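PDB 2ZTB: crystal protein from Bacillus thuringiensis serovar dakota, which is the activated form of the toxin parasporin-2, which recognizes cancer cells and, like aerolysin-type relatives, probably forms beta-barrel pores in their membranes. Local coordinates for residues G66-V71 against A183-P188; S110-S115 against V138-T143; K130-G135 against A179-D184; S124-K129 against T142-S147. All coordinates share one frame; numbering follows the deposited sequence.

Interaction 1 of 4, residues G66-V71 against A183-P188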
loop_
_atom_site.group_PDB
_atom_site.type_symbol
_atom_site.label_atom_id
_atom_site.label_comp_id
_atom_site.label_asym_id
_atom_site.label_seq_id
_atom_site.Cartn_x
_atom_site.Cartn_y
_atom_site.Cartn_z
ATOM N N GLY A 66 -1.456 4.614 -13.188
ATOM C CA GLY A 66 -1.267 3.653 -14.267
ATOM C C GLY A 66 -1.200 2.241 -13.706
ATOM O O GLY A 66 -1.601 1.982 -12.564
ATOM N N THR A 67 -0.677 1.328 -14.512
ATOM C CA THR A 67 -0.588 -0.071 -14.152
ATOM C C THR A 67 0.485 -0.240 -13.090
ATOM O O THR A 67 1.602 0.273 -13.234
ATOM C CB THR A 67 -0.267 -0.927 -15.392
ATOM O OG1 THR A 67 -1.135 -0.535 -16.464
ATOM C CG2 THR A 67 -0.455 -2.412 -15.110
ATOM N N VAL A 68 0.108 -0.947 -12.022
ATOM C CA VAL A 68 0.980 -1.292 -10.914
ATOM C C VAL A 68 1.981 -2.357 -11.353
ATOM O O VAL A 68 1.583 -3.401 -11.866
ATOM C CB VAL A 68 0.147 -1.823 -9.705
ATOM C CG1 VAL A 68 1.057 -2.201 -8.519
ATOM C CG2 VAL A 68 -0.896 -0.788 -9.268
ATOM N N GLN A 69 3.273 -2.086 -11.178
ATOM C CA GLN A 69 4.302 -3.094 -11.434
ATOM C C GLN A 69 4.876 -3.563 -10.112
ATOM O O GLN A 69 5.175 -2.748 -9.241
ATOM C CB GLN A 69 5.424 -2.562 -12.329
ATOM C CG GLN A 69 4.964 -1.777 -13.574
ATOM C CD GLN A 69 4.451 -2.646 -14.719
ATOM O OE1 GLN A 69 3.865 -2.132 -15.676
ATOM N NE2 GLN A 69 4.676 -3.955 -14.635
ATOM N N TYR A 70 5.017 -4.876 -9.968
ATOM C CA TYR A 70 5.512 -5.490 -8.741
ATOM C C TYR A 70 6.941 -5.980 -8.919
ATOM O O TYR A 70 7.325 -6.444 -9.995
ATOM C CB TYR A 70 4.631 -6.674 -8.342
ATOM C CG TYR A 70 3.188 -6.332 -8.047
ATOM C CD1 TYR A 70 2.256 -6.173 -9.082
ATOM C CD2 TYR A 70 2.751 -6.177 -6.735
ATOM C CE1 TYR A 70 0.929 -5.862 -8.810
ATOM C CE2 TYR A 70 1.432 -5.865 -6.452
ATOM C CZ TYR A 70 0.530 -5.714 -7.488
ATOM O OH TYR A 70 -0.777 -5.423 -7.200
ATOM N N VAL A 71 7.729 -5.870 -7.857
ATOM C CA VAL A 71 9.094 -6.389 -7.841
ATOM C C VAL A 71 9.271 -7.147 -6.541
ATOM O O VAL A 71 9.119 -6.574 -5.464
ATOM C CB VAL A 71 10.164 -5.263 -7.946
ATOM C CG1 VAL A 71 11.567 -5.856 -8.018
ATOM C CG2 VAL A 71 9.911 -4.383 -9.155
ATOM N N ALA A 183 6.858 -7.866 -1.748
ATOM C CA ALA A 183 7.100 -7.293 -3.047
ATOM C C ALA A 183 6.880 -5.797 -2.955
ATOM O O ALA A 183 5.885 -5.344 -2.387
ATOM C CB ALA A 183 6.165 -7.912 -4.084
ATOM N N ASP A 184 7.813 -5.033 -3.504
ATOM C CA ASP A 184 7.579 -3.610 -3.757
ATOM C C ASP A 184 6.735 -3.428 -5.000
ATOM O O ASP A 184 6.780 -4.244 -5.931
ATOM C CB ASP A 184 8.896 -2.849 -3.932
ATOM C CG ASP A 184 9.682 -2.754 -2.648
ATOM O OD1 ASP A 184 9.063 -2.765 -1.566
ATOM O OD2 ASP A 184 10.918 -2.673 -2.717
ATOM N N PHE A 185 5.961 -2.353 -5.021
ATOM C CA PHE A 185 5.235 -1.996 -6.233
ATOM C C PHE A 185 5.309 -0.495 -6.510
ATOM O O PHE A 185 5.631 0.300 -5.632
ATOM C CB PHE A 185 3.786 -2.522 -6.200
ATOM C CG PHE A 185 2.958 -2.001 -5.051
ATOM C CD1 PHE A 185 2.350 -0.732 -5.119
ATOM C CD2 PHE A 185 2.757 -2.781 -3.912
ATOM C CE1 PHE A 185 1.570 -0.247 -4.057
ATOM C CE2 PHE A 185 1.979 -2.305 -2.835
ATOM C CZ PHE A 185 1.386 -1.028 -2.908
ATOM N N SER A 186 5.071 -0.123 -7.757
ATOM C CA SER A 186 5.004 1.284 -8.138
ATOM C C SER A 186 4.050 1.403 -9.309
ATOM O O SER A 186 3.714 0.407 -9.943
ATOM C CB SER A 186 6.386 1.851 -8.481
ATOM O OG SER A 186 6.978 1.162 -9.565
ATOM N N ALA A 187 3.578 2.621 -9.545
ATOM C CA ALA A 187 2.728 2.948 -10.678
ATOM C C ALA A 187 2.979 4.416 -11.021
ATOM O O ALA A 187 3.161 5.240 -10.118
ATOM C CB ALA A 187 1.270 2.732 -10.327
ATOM N N PRO A 188 3.006 4.748 -12.325
ATOM C CA PRO A 188 3.091 6.157 -12.703
ATOM C C PRO A 188 1.781 6.886 -12.377
ATOM O O PRO A 188 0.690 6.324 -12.544
ATOM C CB PRO A 188 3.313 6.102 -14.216
ATOM C CG PRO A 188 2.698 4.768 -14.637
ATOM C CD PRO A 188 2.964 3.845 -13.499
HETATM O O HOH W 1 8.226 -1.464 -8.874
#
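Val68 CG1 lies over one face of the Tyr70 ring, displaced toward the rim, and Phe185 CB approaches the ring obliquely from across the strand pair. Phe185 CB is 4.3 Å from the Tyr70 ring centroid and 29° off the normal, which makes this an off-centre CH-pi contact. The two rings run side by side and point the same way; with centroids 5.9 Å apart and planes at 56° they form an oblique aromatic pair. At the end of the side chain, Tyr70 OH is hydrogen-bonded to the backbone N of Lys129. Val68 CG1 also presses on the root of the Phe185 side chain, 3.6 Å from its CB, and meets that ring obliquely near CD1. Phe185 has CG between its backbone N and carbonyl carbon (chi1 60°), and the ring swings away from 66-71 toward Ile128 and Leu226.

The backbones supply the register. Gln69 N reaches Ser186 O at 2.8 Å, and Ser186 N returns to Gln69 O at 3.0 Å, a hydrogen-bonded pair. One step on, Tyr70 and Phe185 are non-hydrogen-bonded, and Val71 N bonds Asp184 O at 2.7 Å, with a weaker return bond. Beyond the regular ladder, Gly66 N bonds Pro188 O at 2.8 Å. On the face bearing Gln69 and Ser186, a water lies 3.0 Å from Ser186 OG and bonds weakly to Gln69 O. This is an antiparallel ladder between long strands 61-90 and 168-199 of the elongated beta-rich aerolysin-type fold, with the Tyr70–Phe185 face turned to the hairpin 126-142.

Interaction 2 of 4, residues S110-S115 against V138-T143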
loop_
_atom_site.group_PDB
_atom_site.type_symbol
_atom_site.label_atom_id
_atom_site.label_comp_id
_atom_site.label_asym_id
_atom_site.label_seq_id
_atom_site.Cartn_x
_atom_site.Cartn_y
_atom_site.Cartn_z
ATOM N N SER A 110 -0.955 -10.360 6.622
ATOM C CA SER A 110 -0.722 -9.761 5.299
ATOM C C SER A 110 -0.857 -8.258 5.424
ATOM O O SER A 110 -1.892 -7.772 5.871
ATOM C CB SER A 110 -1.742 -10.262 4.278
ATOM O OG SER A 110 -1.848 -11.670 4.319
ATOM N N THR A 111 0.189 -7.531 5.039
ATOM C CA THR A 111 0.234 -6.072 5.186
ATOM C C THR A 111 0.407 -5.361 3.824
ATOM O O THR A 111 1.249 -5.755 3.015
ATOM C CB THR A 111 1.335 -5.668 6.184
ATOM O OG1 THR A 111 1.068 -6.291 7.450
ATOM C CG2 THR A 111 1.414 -4.120 6.381
ATOM N N VAL A 112 -0.423 -4.350 3.559
ATOM C CA VAL A 112 -0.187 -3.417 2.433
ATOM C C VAL A 112 0.170 -2.009 2.970
ATOM O O VAL A 112 -0.309 -1.586 4.032
ATOM C CB VAL A 112 -1.386 -3.390 1.423
ATOM C CG1 VAL A 112 -2.612 -2.694 2.024
ATOM C CG2 VAL A 112 -0.986 -2.757 0.079
ATOM N N THR A 113 1.057 -1.318 2.255
ATOM C CA THR A 113 1.386 0.093 2.513
ATOM C C THR A 113 1.630 0.772 1.158
ATOM O O THR A 113 2.125 0.150 0.209
ATOM C CB THR A 113 2.581 0.252 3.506
ATOM O OG1 THR A 113 2.674 1.606 3.975
ATOM C CG2 THR A 113 3.909 -0.180 2.885
ATOM N N SER A 114 1.235 2.035 1.052
ATOM C CA SER A 114 1.427 2.787 -0.196
ATOM C C SER A 114 1.591 4.245 0.108
ATOM O O SER A 114 1.275 4.695 1.196
ATOM C CB SER A 114 0.282 2.603 -1.203
ATOM O OG SER A 114 -0.976 2.895 -0.627
ATOM N N SER A 115 2.104 4.966 -0.881
ATOM C CA SER A 115 2.322 6.387 -0.779
ATOM C C SER A 115 2.565 6.915 -2.192
ATOM O O SER A 115 2.636 6.146 -3.163
ATOM C CB SER A 115 3.528 6.666 0.109
ATOM O OG SER A 115 4.677 6.069 -0.470
ATOM N N VAL A 138 -2.643 -12.967 -1.865
ATOM C CA VAL A 138 -3.001 -11.841 -1.012
ATOM C C VAL A 138 -3.651 -10.763 -1.910
ATOM O O VAL A 138 -3.132 -10.451 -2.982
ATOM C CB VAL A 138 -1.725 -11.317 -0.300
ATOM C CG1 VAL A 138 -1.938 -9.978 0.327
ATOM C CG2 VAL A 138 -1.245 -12.333 0.759
ATOM N N SER A 139 -4.805 -10.243 -1.503
ATOM C CA SER A 139 -5.381 -9.078 -2.177
ATOM C C SER A 139 -5.860 -7.989 -1.210
ATOM O O SER A 139 -6.278 -8.275 -0.083
ATOM C CB SER A 139 -6.502 -9.473 -3.123
ATOM O OG SER A 139 -7.660 -9.816 -2.397
ATOM N N PHE A 140 -5.784 -6.740 -1.676
ATOM C CA PHE A 140 -6.180 -5.569 -0.905
ATOM C C PHE A 140 -6.897 -4.558 -1.808
ATOM O O PHE A 140 -6.549 -4.395 -2.982
ATOM C CB PHE A 140 -4.946 -4.883 -0.302
ATOM C CG PHE A 140 -4.311 -5.623 0.863
ATOM C CD1 PHE A 140 -3.189 -6.415 0.670
ATOM C CD2 PHE A 140 -4.813 -5.485 2.154
ATOM C CE1 PHE A 140 -2.613 -7.090 1.737
ATOM C CE2 PHE A 140 -4.234 -6.140 3.222
ATOM C CZ PHE A 140 -3.136 -6.943 3.015
ATOM N N SER A 141 -7.905 -3.893 -1.253
ATOM C CA SER A 141 -8.481 -2.684 -1.852
ATOM C C SER A 141 -8.146 -1.544 -0.880
ATOM O O SER A 141 -8.756 -1.420 0.191
ATOM C CB SER A 141 -9.994 -2.840 -2.059
ATOM O OG SER A 141 -10.475 -1.908 -3.023
ATOM N N THR A 142 -7.146 -0.738 -1.230
ATOM C CA THR A 142 -6.526 0.128 -0.233
ATOM C C THR A 142 -6.505 1.615 -0.591
ATOM O O THR A 142 -6.324 1.982 -1.757
ATOM C CB THR A 142 -5.113 -0.396 0.142
ATOM O OG1 THR A 142 -4.683 0.203 1.367
ATOM C CG2 THR A 142 -4.101 -0.127 -0.962
ATOM N N THR A 143 -6.696 2.468 0.416
ATOM C CA THR A 143 -6.523 3.907 0.251
ATOM C C THR A 143 -5.029 4.221 0.139
ATOM O O THR A 143 -4.236 3.880 1.022
ATOM C CB THR A 143 -7.147 4.704 1.418
ATOM O OG1 THR A 143 -8.536 4.394 1.524
ATOM C CG2 THR A 143 -6.987 6.218 1.205
HETATM O O HOH W 2 -2.090 1.158 1.172
#
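Val112 sits over one face of the Phe140 ring, its CB 3.8 Å from the ring centroid and only 17° off the normal, a CH-pi contact. Its CG1, placed between the backbone N and the carbonyl carbon (chi1 71°), comes within 3.6 Å of Phe140 CD2 and also touches OG1 of Thr142. At the ring's edge, in plane, the carbonyl oxygen of Ser110 faces Phe140 CZ at 3.2 Å. Beside it, Ser110 OG lies 3.7 Å from Val138 CG2, while its hydrogen bond goes to Asn232 OD1.

No hydrogen bond joins the segments directly; at the other end a water bridges them, 2.7 Å from Ser114 OG and donating to Thr142 OG1 at 2.8 Å. Those hydroxyls are placed by a second shell: Thr142 OG1 also bonds Glu148, and Ser114 OG bonds the backbone N of Gly145. The axes of the short segments 110-115 and 138-142 approach to 8.2 Å and cross at -41°, a spacing suited to layered sheets, not to one ladder. Val138, Phe140 and Thr142 face inward while Ser139 and Ser141 are exposed, the amphipathic pattern of the hairpin that probably enters the membrane in aerolysin-type toxins, here lying folded against strand 96-116.

Interaction 3 of 4, residues K130-G135 against A179-D184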
loop_
_atom_site.group_PDB
_atom_site.type_symbol
_atom_site.label_atom_id
_atom_site.label_comp_id
_atom_site.label_asym_id
_atom_site.label_seq_id
_atom_site.Cartn_x
_atom_site.Cartn_y
_atom_site.Cartn_z
ATOM N N LYS A 130 -1.056 -9.998 -5.006
ATOM C CA LYS A 130 0.237 -10.657 -5.145
ATOM C C LYS A 130 0.143 -12.121 -4.729
ATOM O O LYS A 130 -0.385 -12.436 -3.659
ATOM C CB LYS A 130 1.299 -9.909 -4.321
ATOM C CG LYS A 130 2.651 -10.600 -4.188
ATOM C CD LYS A 130 3.454 -10.537 -5.469
ATOM C CE LYS A 130 4.582 -11.558 -5.431
ATOM N NZ LYS A 130 5.545 -11.335 -6.546
ATOM N N VAL A 131 0.641 -13.016 -5.580
ATOM C CA VAL A 131 0.762 -14.432 -5.202
ATOM C C VAL A 131 2.163 -14.730 -4.656
ATOM O O VAL A 131 3.165 -14.645 -5.375
ATOM C CB VAL A 131 0.405 -15.415 -6.356
ATOM C CG1 VAL A 131 0.616 -16.864 -5.909
ATOM C CG2 VAL A 131 -1.036 -15.205 -6.844
ATOM N N PHE A 132 2.215 -15.067 -3.374
ATOM C CA PHE A 132 3.465 -15.412 -2.716
ATOM C C PHE A 132 3.692 -16.928 -2.751
ATOM O O PHE A 132 2.753 -17.711 -2.572
ATOM C CB PHE A 132 3.446 -14.915 -1.274
ATOM C CG PHE A 132 3.564 -13.413 -1.135
ATOM C CD1 PHE A 132 2.507 -12.668 -0.610
ATOM C CD2 PHE A 132 4.731 -12.751 -1.511
ATOM C CE1 PHE A 132 2.606 -11.284 -0.451
ATOM C CE2 PHE A 132 4.845 -11.366 -1.362
ATOM C CZ PHE A 132 3.778 -10.628 -0.826
ATOM N N GLU A 133 4.940 -17.329 -2.982
ATOM C CA GLU A 133 5.308 -18.742 -3.045
ATOM C C GLU A 133 4.855 -19.520 -1.809
ATOM O O GLU A 133 4.180 -20.552 -1.928
ATOM C CB GLU A 133 6.816 -18.894 -3.238
ATOM C CG GLU A 133 7.303 -20.333 -3.156
ATOM C CD GLU A 133 8.800 -20.454 -3.346
ATOM O OE1 GLU A 133 9.374 -19.612 -4.090
ATOM O OE2 GLU A 133 9.396 -21.396 -2.760
ATOM N N ILE A 134 5.234 -19.018 -0.639
ATOM C CA ILE A 134 4.924 -19.660 0.632
ATOM C C ILE A 134 3.544 -19.241 1.159
ATOM O O ILE A 134 2.700 -20.093 1.460
ATOM C CB ILE A 134 6.047 -19.402 1.698
ATOM C CG1 ILE A 134 7.377 -20.000 1.213
ATOM C CG2 ILE A 134 5.640 -19.949 3.084
ATOM C CD1 ILE A 134 8.600 -19.548 1.972
ATOM N N GLY A 135 3.306 -17.936 1.228
ATOM C CA GLY A 135 2.074 -17.411 1.795
ATOM C C GLY A 135 0.813 -17.526 0.957
ATOM O O GLY A 135 -0.288 -17.472 1.501
ATOM N N ALA A 179 8.330 -17.206 7.357
ATOM C CA ALA A 179 8.682 -16.517 6.120
ATOM C C ALA A 179 8.096 -15.112 6.133
ATOM O O ALA A 179 6.878 -14.946 6.291
ATOM C CB ALA A 179 8.174 -17.283 4.904
ATOM N N LYS A 180 8.967 -14.113 6.003
ATOM C CA LYS A 180 8.529 -12.770 5.675
ATOM C C LYS A 180 8.734 -12.601 4.175
ATOM O O LYS A 180 9.868 -12.485 3.681
ATOM C CB LYS A 180 9.290 -11.694 6.467
ATOM C CG LYS A 180 8.925 -10.263 6.023
ATOM C CD LYS A 180 10.122 -9.285 6.111
ATOM C CE LYS A 180 9.946 -8.154 5.091
ATOM N NZ LYS A 180 10.777 -6.935 5.385
ATOM N N GLU A 181 7.626 -12.632 3.452
ATOM C CA GLU A 181 7.662 -12.461 2.007
ATOM C C GLU A 181 7.153 -11.075 1.661
ATOM O O GLU A 181 6.242 -10.548 2.316
ATOM C CB GLU A 181 6.815 -13.518 1.318
ATOM C CG GLU A 181 7.322 -14.948 1.499
ATOM C CD GLU A 181 6.370 -15.943 0.895
ATOM O OE1 GLU A 181 5.256 -16.078 1.431
ATOM O OE2 GLU A 181 6.720 -16.567 -0.135
ATOM N N SER A 182 7.759 -10.469 0.648
ATOM C CA SER A 182 7.295 -9.159 0.215
ATOM C C SER A 182 7.617 -8.824 -1.228
ATOM O O SER A 182 8.500 -9.411 -1.842
ATOM C CB SER A 182 7.800 -8.050 1.150
ATOM O OG SER A 182 9.202 -7.960 1.076
ATOM N N ALA A 183 6.858 -7.866 -1.748
ATOM C CA ALA A 183 7.100 -7.293 -3.047
ATOM C C ALA A 183 6.880 -5.797 -2.955
ATOM O O ALA A 183 5.885 -5.344 -2.387
ATOM C CB ALA A 183 6.165 -7.912 -4.084
ATOM N N ASP A 184 7.813 -5.033 -3.504
ATOM C CA ASP A 184 7.579 -3.610 -3.757
ATOM C C ASP A 184 6.735 -3.428 -5.000
ATOM O O ASP A 184 6.780 -4.244 -5.931
ATOM C CB ASP A 184 8.896 -2.849 -3.932
ATOM C CG ASP A 184 9.682 -2.754 -2.648
ATOM O OD1 ASP A 184 9.063 -2.765 -1.566
ATOM O OD2 ASP A 184 10.918 -2.673 -2.717
#
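Glu181 reaches across from its strand with CG anti to the carbonyl carbon (chi1 -65°) and an extended chain beyond, which carries both carboxylate oxygens to the turn 133-135. OE2 accepts from Ile134 N at 2.9 Å in a nearly straight bond (166°), the donor on the syn side but tilted out of the carboxylate plane. OE1 turns its own syn lone pair to Gly135 N at 2.7 Å. Two consecutive N-H groups of a helically twisted backbone thus grip one buried carboxylate, and would probably favour its charged form. The CB of Ile134 lies against both oxygens as its side chain crosses that of Glu181.

The turn is the tip of the hairpin formed by strands 126-132 and 136-142, the element thought to insert in the membrane in aerolysin-type toxins, and Glu181 holds it to long strand 168-199.

Phe132 and Glu181 slide past each other in opposite directions, ring and carboxylate planes 40° apart. Glu181 CB comes 3.6 Å from Phe132 CD2, and Phe132 CB lies 3.5 Å from Glu181 OE1. The ring's edge meets Ala183 N near its plane, while Lys130 CG of its own strand lies over one face. Farther out, Ile134 CD1 touches Ala179 CB at 3.7 Å. Lys130, bent at chi2, passes its CD 4.0 Å from Ala183 CB before NZ bonds Asn72, and the side chain of Glu133 leads away from the contact, about 4 Å from a bound lutetium ion.

Interaction 4 of 4, residues S124-K129 against T142-S147; sequences SKLSIK and TTIGTS
Thr142 opens its segment as the partner of Leu126 in an antiparallel hydrogen-bonded pair: its carbonyl O takes Leu126 N at 2.7 Å in an almost straight bond (174°), and its N gives to Leu126 O at 2.8 Å. In both bonds the donor stands tilted from the carbonyl plane. Thr142 CG2 lies beside Leu126 O, on the same face of the sheet as the Leu126 side chain.

Thr143 comes next, turning OG1 to Lys125. The lysine chain, bent at chi2 (-79°), crosses that of Thr143 obliquely, and its NZ ends 3.4 Å from Thr143 OG1, a weak bond. CD lies against the same hydroxyl.

Ile144 has no direct backbone bond to 124-129; instead its N donates to a water at 2.8 Å, which in turn donates to Ser124 O. Ile144 CG1 packs 3.9 Å from Leu126 CB, extending the apolar face toward Val65 and Leu226.

Gly145 takes a positive phi of 97° as the third residue of a type II turn, and its N bonds Ser114 OG. At Thr146 the turn is closed mainly by the side chain, OG1 donating to Thr143 O at 2.6 Å along a lone pair, with the backbone N a weaker second donor at 3.2 Å. Here, then, is the open end of a beta-hairpin, from which a type II turn leads into strand 147-164.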
loop_
_atom_site.group_PDB
_atom_site.type_symbol
_atom_site.label_atom_id
_atom_site.label_comp_id
_atom_site.label_asym_id
_atom_site.label_seq_id
_atom_site.Cartn_x
_atom_site.Cartn_y
_atom_site.Cartn_z
ATOM N N SER A 124 -10.108 7.063 -4.645
ATOM C CA SER A 124 -10.453 5.702 -5.061
ATOM C C SER A 124 -9.471 4.654 -4.570
ATOM O O SER A 124 -8.261 4.853 -4.593
ATOM C CB SER A 124 -10.684 5.585 -6.574
ATOM O OG SER A 124 -10.046 6.602 -7.313
ATOM N N LYS A 125 -10.013 3.535 -4.114
ATOM C CA LYS A 125 -9.203 2.461 -3.565
ATOM C C LYS A 125 -8.301 1.882 -4.646
ATOM O O LYS A 125 -8.672 1.828 -5.818
ATOM C CB LYS A 125 -10.097 1.376 -2.976
ATOM C CG LYS A 125 -11.069 1.864 -1.908
ATOM C CD LYS A 125 -10.411 2.064 -0.547
ATOM C CE LYS A 125 -11.466 2.471 0.472
ATOM N NZ LYS A 125 -11.063 2.182 1.871
ATOM N N LEU A 126 -7.106 1.472 -4.243
ATOM C CA LEU A 126 -6.172 0.831 -5.146
ATOM C C LEU A 126 -6.209 -0.688 -4.929
ATOM O O LEU A 126 -6.120 -1.167 -3.792
ATOM C CB LEU A 126 -4.769 1.382 -4.905
ATOM C CG LEU A 126 -3.602 0.775 -5.682
ATOM C CD1 LEU A 126 -3.637 1.226 -7.121
ATOM C CD2 LEU A 126 -2.271 1.137 -5.022
ATOM N N SER A 127 -6.345 -1.435 -6.018
ATOM C CA SER A 127 -6.324 -2.891 -5.956
ATOM C C SER A 127 -4.895 -3.419 -6.025
ATOM O O SER A 127 -4.150 -3.131 -6.974
ATOM C CB SER A 127 -7.188 -3.501 -7.051
ATOM O OG SER A 127 -8.542 -3.116 -6.887
ATOM N N ILE A 128 -4.528 -4.167 -4.986
ATOM C CA ILE A 128 -3.221 -4.802 -4.877
ATOM C C ILE A 128 -3.431 -6.317 -4.737
ATOM O O ILE A 128 -4.159 -6.790 -3.853
ATOM C CB ILE A 128 -2.374 -4.205 -3.689
ATOM C CG1 ILE A 128 -2.014 -2.727 -3.948
ATOM C CG2 ILE A 128 -1.111 -5.021 -3.419
ATOM C CD1 ILE A 128 -1.186 -2.473 -5.240
ATOM N N LYS A 129 -2.810 -7.064 -5.646
ATOM C CA LYS A 129 -2.862 -8.516 -5.636
ATOM C C LYS A 129 -1.475 -9.091 -5.877
ATOM O O LYS A 129 -0.802 -8.723 -6.837
ATOM C CB LYS A 129 -3.829 -9.021 -6.702
ATOM C CG LYS A 129 -5.299 -8.808 -6.359
ATOM C CD LYS A 129 -6.205 -8.902 -7.584
ATOM C CE LYS A 129 -7.545 -9.562 -7.236
ATOM N NZ LYS A 129 -7.343 -10.875 -6.551
ATOM N N THR A 142 -7.146 -0.738 -1.230
ATOM C CA THR A 142 -6.526 0.128 -0.233
ATOM C C THR A 142 -6.505 1.615 -0.591
ATOM O O THR A 142 -6.324 1.982 -1.757
ATOM C CB THR A 142 -5.113 -0.396 0.142
ATOM O OG1 THR A 142 -4.683 0.203 1.367
ATOM C CG2 THR A 142 -4.101 -0.127 -0.962
ATOM N N THR A 143 -6.696 2.468 0.416
ATOM C CA THR A 143 -6.523 3.907 0.251
ATOM C C THR A 143 -5.029 4.221 0.139
ATOM O O THR A 143 -4.236 3.880 1.022
ATOM C CB THR A 143 -7.147 4.704 1.418
ATOM O OG1 THR A 143 -8.536 4.394 1.524
ATOM C CG2 THR A 143 -6.987 6.218 1.205
ATOM N N ILE A 144 -4.659 4.855 -0.965
ATOM C CA ILE A 144 -3.284 5.263 -1.215
ATOM C C ILE A 144 -2.795 6.179 -0.094
ATOM O O ILE A 144 -3.500 7.116 0.305
ATOM C CB ILE A 144 -3.154 5.929 -2.592
ATOM C CG1 ILE A 144 -3.644 4.950 -3.675
ATOM C CG2 ILE A 144 -1.722 6.385 -2.849
ATOM C CD1 ILE A 144 -3.825 5.579 -5.087
ATOM N N GLY A 145 -1.619 5.855 0.450
ATOM C CA GLY A 145 -1.032 6.628 1.524
ATOM C C GLY A 145 -1.316 6.044 2.884
ATOM O O GLY A 145 -1.019 6.680 3.889
ATOM N N THR A 146 -1.896 4.838 2.927
ATOM C CA THR A 146 -2.251 4.191 4.192
ATOM C C THR A 146 -1.585 2.811 4.353
ATOM O O THR A 146 -0.929 2.311 3.433
ATOM C CB THR A 146 -3.794 4.037 4.364
ATOM O OG1 THR A 146 -4.276 3.048 3.449
ATOM C CG2 THR A 146 -4.523 5.378 4.112
ATOM N N SER A 147 -1.754 2.221 5.531
ATOM C CA SER A 147 -1.310 0.850 5.793
ATOM C C SER A 147 -2.453 0.025 6.349
ATOM O O SER A 147 -3.230 0.516 7.153
ATOM C CB SER A 147 -0.128 0.826 6.783
ATOM O OG SER A 147 0.975 1.548 6.256
HETATM O O HOH W 3 -6.765 5.987 -2.499
#

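Three of the four contacts place one element, the hairpin 126-142: interaction 4 pairs its strands at the open end, interaction 3 fixes its tip about 18 Å away, centre to centre, and interaction 2, its centre about 5 Å from that of interaction 4, lays its second strand on strand 96-116. Interaction 1 belongs to the large sheet, joining strands 61-90 and 168-199; the latter also serves interaction 3, through the overlap at Ala183 and Asp184. Along the chain, both partners of interactions 2 and 4 fall between those of interaction 1. Phe185 touches Ser114 and Ile128, linking the layers. Release of such a hairpin would probably precede pore formation.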